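Long-range contacts in natterin-like protein (PDB 6IUL), which probably acts as a cytotoxic, pore-forming immune protein of the lamprey, joining a jacalin-like lectin module to an aerolysin-type pore-forming module: residues E170-Y176 against T261-N267; E248-F252 against K306-V310. All blocks are in the same frame, centred on the assembly; numbering follows the deposited sequence.

Running from the N terminus, the chain first reaches 170-176, on strand 166-178 of the elongated toxin-like module. Contact 1 closes the first of the two loops when 261-267 returns antiparallel beside that segment. Before it closes, the chain has already run through 248-252, which waits for 306-310 to complete contact 2, so the two loops cross. Their centres lie about 11 Å apart. Strand 260-285 pairs with strand 290-313, and backbone bonds of Val265 with Val310 and Asn267 with Thr308 join the contacts directly. Contact 1 thus works within a sheet, whereas contact 2 brings strand 241-256 against strand 290-313 by side-chain packing.

Contact 1: E170-Y176 against T261-N267; sequences EIKEMEY and TVTVVAN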
loop_
_atom_site.group_PDB
_atom_site.type_symbol
_atom_site.label_atom_id
_atom_site.label_comp_id
_atom_site.label_asym_id
_atom_site.label_seq_id
_atom_site.Cartn_x
_atom_site.Cartn_y
_atom_site.Cartn_z
ATOM N N GLU A 170 18.233 -20.279 0.200
ATOM C CA GLU A 170 19.613 -19.909 0.003
ATOM C C GLU A 170 19.662 -18.570 -0.742
ATOM O O GLU A 170 18.879 -18.277 -1.619
ATOM C CB GLU A 170 20.337 -20.966 -0.790
ATOM C CG GLU A 170 20.612 -22.278 -0.067
ATOM C CD GLU A 170 21.521 -23.220 -0.916
ATOM O OE1 GLU A 170 21.987 -24.240 -0.350
ATOM O OE2 GLU A 170 21.777 -22.954 -2.148
ATOM N N ILE A 171 20.580 -17.727 -0.355
ATOM C CA ILE A 171 20.700 -16.437 -0.983
ATOM C C ILE A 171 22.007 -16.357 -1.776
ATOM O O ILE A 171 22.060 -15.783 -2.880
ATOM C CB ILE A 171 20.707 -15.337 0.085
ATOM C CG1 ILE A 171 19.370 -15.319 0.801
ATOM C CG2 ILE A 171 21.020 -13.954 -0.546
ATOM C CD1 ILE A 171 19.396 -14.522 2.079
ATOM N N LYS A 172 23.086 -16.876 -1.217
ATOM C CA LYS A 172 24.394 -16.677 -1.878
ATOM C C LYS A 172 25.372 -17.755 -1.488
ATOM O O LYS A 172 25.384 -18.218 -0.309
ATOM C CB LYS A 172 24.966 -15.305 -1.511
ATOM C CG LYS A 172 26.367 -15.029 -2.089
ATOM C CD LYS A 172 26.847 -13.611 -1.801
ATOM C CE LYS A 172 28.233 -13.360 -2.410
ATOM N NZ LYS A 172 28.720 -11.987 -2.177
ATOM N N GLU A 173 26.220 -18.125 -2.434
ATOM C CA GLU A 173 27.283 -19.103 -2.120
ATOM C C GLU A 173 28.594 -18.625 -2.660
ATOM O O GLU A 173 28.705 -18.243 -3.854
ATOM C CB GLU A 173 26.978 -20.493 -2.705
ATOM C CG GLU A 173 28.049 -21.541 -2.419
ATOM C CD GLU A 173 27.604 -22.983 -2.782
ATOM O OE1 GLU A 173 26.388 -23.248 -2.896
ATOM O OE2 GLU A 173 28.453 -23.887 -2.933
ATOM N N MET A 174 29.604 -18.691 -1.814
ATOM C CA MET A 174 30.931 -18.273 -2.211
ATOM C C MET A 174 31.951 -19.262 -1.632
ATOM O O MET A 174 31.770 -19.833 -0.552
ATOM C CB MET A 174 31.165 -16.831 -1.716
ATOM C CG MET A 174 32.452 -16.166 -2.134
ATOM S SD MET A 174 32.916 -16.479 -3.845
ATOM C CE MET A 174 34.608 -15.852 -3.812
ATOM N N GLU A 175 33.051 -19.430 -2.325
ATOM C CA GLU A 175 34.072 -20.381 -1.866
ATOM C C GLU A 175 35.433 -19.666 -1.704
ATOM O O GLU A 175 35.816 -18.820 -2.521
ATOM C CB GLU A 175 34.189 -21.524 -2.868
ATOM C CG GLU A 175 35.194 -22.612 -2.499
ATOM C CD GLU A 175 35.326 -23.668 -3.615
ATOM O OE1 GLU A 175 34.485 -24.591 -3.639
ATOM O OE2 GLU A 175 36.214 -23.535 -4.471
ATOM N N TYR A 176 36.122 -20.007 -0.630
ATOM C CA TYR A 176 37.421 -19.419 -0.308
ATOM C C TYR A 176 38.418 -20.553 -0.218
ATOM O O TYR A 176 38.253 -21.456 0.612
ATOM C CB TYR A 176 37.345 -18.673 1.036
ATOM C CG TYR A 176 36.329 -17.571 1.025
ATOM C CD1 TYR A 176 36.637 -16.321 0.481
ATOM C CD2 TYR A 176 35.053 -17.770 1.514
ATOM C CE1 TYR A 176 35.704 -15.290 0.451
ATOM C CE2 TYR A 176 34.102 -16.755 1.454
ATOM C CZ TYR A 176 34.418 -15.532 0.924
ATOM O OH TYR A 176 33.442 -14.564 0.857
ATOM N N THR A 261 39.720 -25.367 2.156
ATOM C CA THR A 261 38.660 -24.670 1.498
ATOM C C THR A 261 37.530 -24.394 2.495
ATOM O O THR A 261 37.171 -25.256 3.295
ATOM C CB THR A 261 38.134 -25.524 0.335
ATOM O OG1 THR A 261 39.188 -25.746 -0.616
ATOM C CG2 THR A 261 36.924 -24.860 -0.394
ATOM N N VAL A 262 36.972 -23.181 2.445
ATOM C CA VAL A 262 35.795 -22.851 3.255
ATOM C C VAL A 262 34.709 -22.398 2.278
ATOM O O VAL A 262 34.928 -21.509 1.436
ATOM C CB VAL A 262 36.059 -21.759 4.289
ATOM C CG1 VAL A 262 34.776 -21.392 5.021
ATOM C CG2 VAL A 262 37.087 -22.224 5.289
ATOM N N THR A 263 33.552 -23.019 2.369
ATOM C CA THR A 263 32.448 -22.694 1.475
ATOM C C THR A 263 31.397 -22.048 2.367
ATOM O O THR A 263 31.026 -22.569 3.427
ATOM C CB THR A 263 31.885 -23.955 0.751
ATOM O OG1 THR A 263 32.935 -24.646 0.029
ATOM C CG2 THR A 263 30.874 -23.565 -0.274
ATOM N N VAL A 264 30.939 -20.878 1.966
ATOM C CA VAL A 264 29.980 -20.100 2.783
ATOM C C VAL A 264 28.676 -19.972 2.042
ATOM O O VAL A 264 28.630 -19.554 0.863
ATOM C CB VAL A 264 30.509 -18.707 3.062
ATOM C CG1 VAL A 264 29.516 -17.896 3.864
ATOM C CG2 VAL A 264 31.849 -18.795 3.764
ATOM N N VAL A 265 27.614 -20.360 2.720
ATOM C CA VAL A 265 26.254 -20.217 2.153
ATOM C C VAL A 265 25.437 -19.317 3.057
ATOM O O VAL A 265 25.324 -19.562 4.251
ATOM C CB VAL A 265 25.555 -21.558 2.023
ATOM C CG1 VAL A 265 24.169 -21.366 1.453
ATOM C CG2 VAL A 265 26.370 -22.500 1.132
ATOM N N ALA A 266 24.898 -18.254 2.467
ATOM C CA ALA A 266 23.977 -17.370 3.159
ATOM C C ALA A 266 22.525 -17.760 2.902
ATOM O O ALA A 266 22.121 -17.981 1.746
ATOM C CB ALA A 266 24.210 -15.906 2.756
ATOM N N ASN A 267 21.777 -17.776 4.001
ATOM C CA ASN A 267 20.366 -18.199 4.047
ATOM C C ASN A 267 19.469 -17.166 4.773
ATOM O O ASN A 267 19.946 -16.292 5.513
ATOM C CB ASN A 267 20.209 -19.530 4.780
ATOM C CG ASN A 267 20.995 -20.640 4.140
ATOM O OD1 ASN A 267 20.743 -21.013 2.980
ATOM N ND2 ASN A 267 21.990 -21.176 4.884
#
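Ile171 and Lys172 both turn their backbone N-H groups to one acceptor, Ala266 O, which marks a classic beta bulge. Ile171 N makes the short bond to Ala266 O at 2.6 Å, its donor tilted 18° from the carbonyl plane. The bond from Lys172 N to Ala266 O is weak at 3.3 Å. Beyond the bulge the strands settle into regular antiparallel pairing: Met174 with Val264 and Tyr176 with Val262 each exchange two hydrogen bonds, and Val264 N reaches Met174 O almost straight.

The closely packed, buried face of the sheet carries Tyr176, Val262, Val264 and Ala266. A chi1 of -59° sets Tyr176 CG beside the backbone N and anti to the carbonyl carbon, which brings the ring edge to Val264: Tyr176 CE2 is 3.8 Å from Val264 CG2, with Val262 O also near the ring plane. Phe188, Phe252 and Val256 cover this surface further. Lys172 starts on the same side but leads away, ending in a salt bridge to Asp118 of the second subunit and a cation-pi contact with Phe188.

The other face is more open to solvent, with glutamate chains crossing the methyls of Thr261, Thr263 and Val265. Glu173 extends until OE2 comes 3.6 Å from Thr263 CG2, while Glu175 sets its CG 3.5 Å from Thr261 CG2. At the bulge end, Glu170 and Asn267 run side by side, pointing the same way. The Glu170 carboxylate itself pairs with Lys76 of the second subunit.

The backbone of Glu173 hydrogen-bonds to the second subunit, so strand 166-178 is itself part of the interface. The whole is a classic beta bulge in an antiparallel pair of a long sheet, consistent with the elongated beta-rich module of aerolysin-type toxins.

Contact 2: E248-F252 against K306-V310; sequences ETLTF and KMTAV
Glu248 and Lys306 make the charged part of the contact. Their side chains cross at about a right angle, and Glu248 OE1 forms a salt bridge to Lys306 NZ at 3.4 Å. The lysine chain, bent at chi2 and chi4, also brings its CD to 3.1 Å from the same Glu248 OE1. The other carboxylate oxygen, OE2, is bridged to Lys246, so the carboxylate has two lysine partners, which would probably stabilise its negative charge.

Apolar packing follows. Extended beyond CG, Met307 slides past Glu248 in the opposite direction until its CE lies 3.5 Å from Glu248 CB. Leu250 comes next, its CB 3.9 Å from Met307 CB and its CD2 against Ala309 CB. Phe252 finishes the row, its CZ 3.6 Å from Ala309 CB, which approaches the ring obliquely; Phe188 meets the same ring.

A close methyl-carbonyl contact stands apart, Met307 CE lying 3.1 Å from Glu248 O. Backbone hydrogen bonds between the segments are absent: the axes of 248-252 and 308-310 come no closer than 8.3 Å and lie 45° apart. Such spacing is consistent with two layers of a beta sandwich facing each other across a side-chain interior, here within the elongated aerolysin-type module.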
loop_
_atom_site.group_PDB
_atom_site.type_symbol
_atom_site.label_atom_id
_atom_site.label_comp_id
_atom_site.label_asym_id
_atom_site.label_seq_id
_atom_site.Cartn_x
_atom_site.Cartn_y
_atom_site.Cartn_z
ATOM N N GLU A 248 17.632 -6.913 3.639
ATOM C CA GLU A 248 18.373 -7.608 4.705
ATOM C C GLU A 248 19.850 -7.788 4.271
ATOM O O GLU A 248 20.147 -7.980 3.081
ATOM C CB GLU A 248 17.701 -8.946 5.009
ATOM C CG GLU A 248 17.689 -9.302 6.486
ATOM C CD GLU A 248 16.873 -8.362 7.368
ATOM O OE1 GLU A 248 17.332 -8.087 8.481
ATOM O OE2 GLU A 248 15.794 -7.912 6.961
ATOM N N THR A 249 20.775 -7.651 5.223
ATOM C CA THR A 249 22.196 -7.763 4.936
ATOM C C THR A 249 22.908 -8.652 5.940
ATOM O O THR A 249 22.423 -8.865 7.049
ATOM C CB THR A 249 22.928 -6.406 4.898
ATOM O OG1 THR A 249 22.947 -5.826 6.196
ATOM C CG2 THR A 249 22.248 -5.460 3.930
ATOM N N LEU A 250 24.090 -9.120 5.536
ATOM C CA LEU A 250 24.941 -9.903 6.406
ATOM C C LEU A 250 26.381 -9.734 5.985
ATOM O O LEU A 250 26.687 -9.820 4.796
ATOM C CB LEU A 250 24.533 -11.383 6.311
ATOM C CG LEU A 250 25.303 -12.371 7.181
ATOM C CD1 LEU A 250 25.196 -12.084 8.666
ATOM C CD2 LEU A 250 24.813 -13.774 6.879
ATOM N N THR A 251 27.266 -9.481 6.944
ATOM C CA THR A 251 28.698 -9.412 6.671
ATOM C C THR A 251 29.493 -9.977 7.859
ATOM O O THR A 251 29.130 -9.763 9.011
ATOM C CB THR A 251 29.153 -8.001 6.339
ATOM O OG1 THR A 251 30.527 -8.024 5.963
ATOM C CG2 THR A 251 29.016 -7.048 7.523
ATOM N N PHE A 252 30.576 -10.689 7.571
ATOM C CA PHE A 252 31.445 -11.230 8.609
ATOM C C PHE A 252 32.781 -11.689 7.997
ATOM O O PHE A 252 32.861 -11.945 6.806
ATOM C CB PHE A 252 30.776 -12.412 9.349
ATOM C CG PHE A 252 30.333 -13.520 8.434
ATOM C CD1 PHE A 252 29.086 -13.508 7.849
ATOM C CD2 PHE A 252 31.182 -14.598 8.165
ATOM C CE1 PHE A 252 28.694 -14.543 6.997
ATOM C CE2 PHE A 252 30.791 -15.628 7.339
ATOM C CZ PHE A 252 29.547 -15.588 6.754
ATOM N N LYS A 306 16.278 -12.971 10.429
ATOM C CA LYS A 306 17.575 -12.367 10.037
ATOM C C LYS A 306 18.325 -13.323 9.116
ATOM O O LYS A 306 18.132 -14.542 9.186
ATOM C CB LYS A 306 18.444 -12.029 11.273
ATOM C CG LYS A 306 18.037 -10.741 12.040
ATOM C CD LYS A 306 17.332 -9.763 11.089
ATOM C CE LYS A 306 16.935 -8.408 11.648
ATOM N NZ LYS A 306 18.096 -7.495 11.753
ATOM N N MET A 307 19.146 -12.780 8.219
ATOM C CA MET A 307 20.047 -13.558 7.429
ATOM C C MET A 307 21.067 -14.259 8.311
ATOM O O MET A 307 21.603 -13.656 9.199
ATOM C CB MET A 307 20.812 -12.697 6.427
ATOM C CG MET A 307 19.985 -12.279 5.252
ATOM S SD MET A 307 20.983 -11.432 4.040
ATOM C CE MET A 307 19.663 -11.029 2.975
ATOM N N THR A 308 21.353 -15.515 7.986
ATOM C CA THR A 308 22.427 -16.272 8.655
ATOM C C THR A 308 23.322 -16.927 7.604
ATOM O O THR A 308 23.058 -16.845 6.403
ATOM C CB THR A 308 21.807 -17.369 9.547
ATOM O OG1 THR A 308 21.004 -18.233 8.714
ATOM C CG2 THR A 308 20.916 -16.721 10.675
ATOM N N ALA A 309 24.380 -17.585 8.052
ATOM C CA ALA A 309 25.272 -18.259 7.129
ATOM C C ALA A 309 25.866 -19.537 7.722
ATOM O O ALA A 309 26.036 -19.670 8.927
ATOM C CB ALA A 309 26.366 -17.300 6.700
ATOM N N VAL A 310 26.116 -20.496 6.845
ATOM C CA VAL A 310 26.838 -21.712 7.209
ATOM C C VAL A 310 28.210 -21.715 6.483
ATOM O O VAL A 310 28.270 -21.570 5.243
ATOM C CB VAL A 310 26.035 -22.953 6.821
ATOM C CG1 VAL A 310 26.845 -24.203 7.143
ATOM C CG2 VAL A 310 24.694 -22.991 7.562
#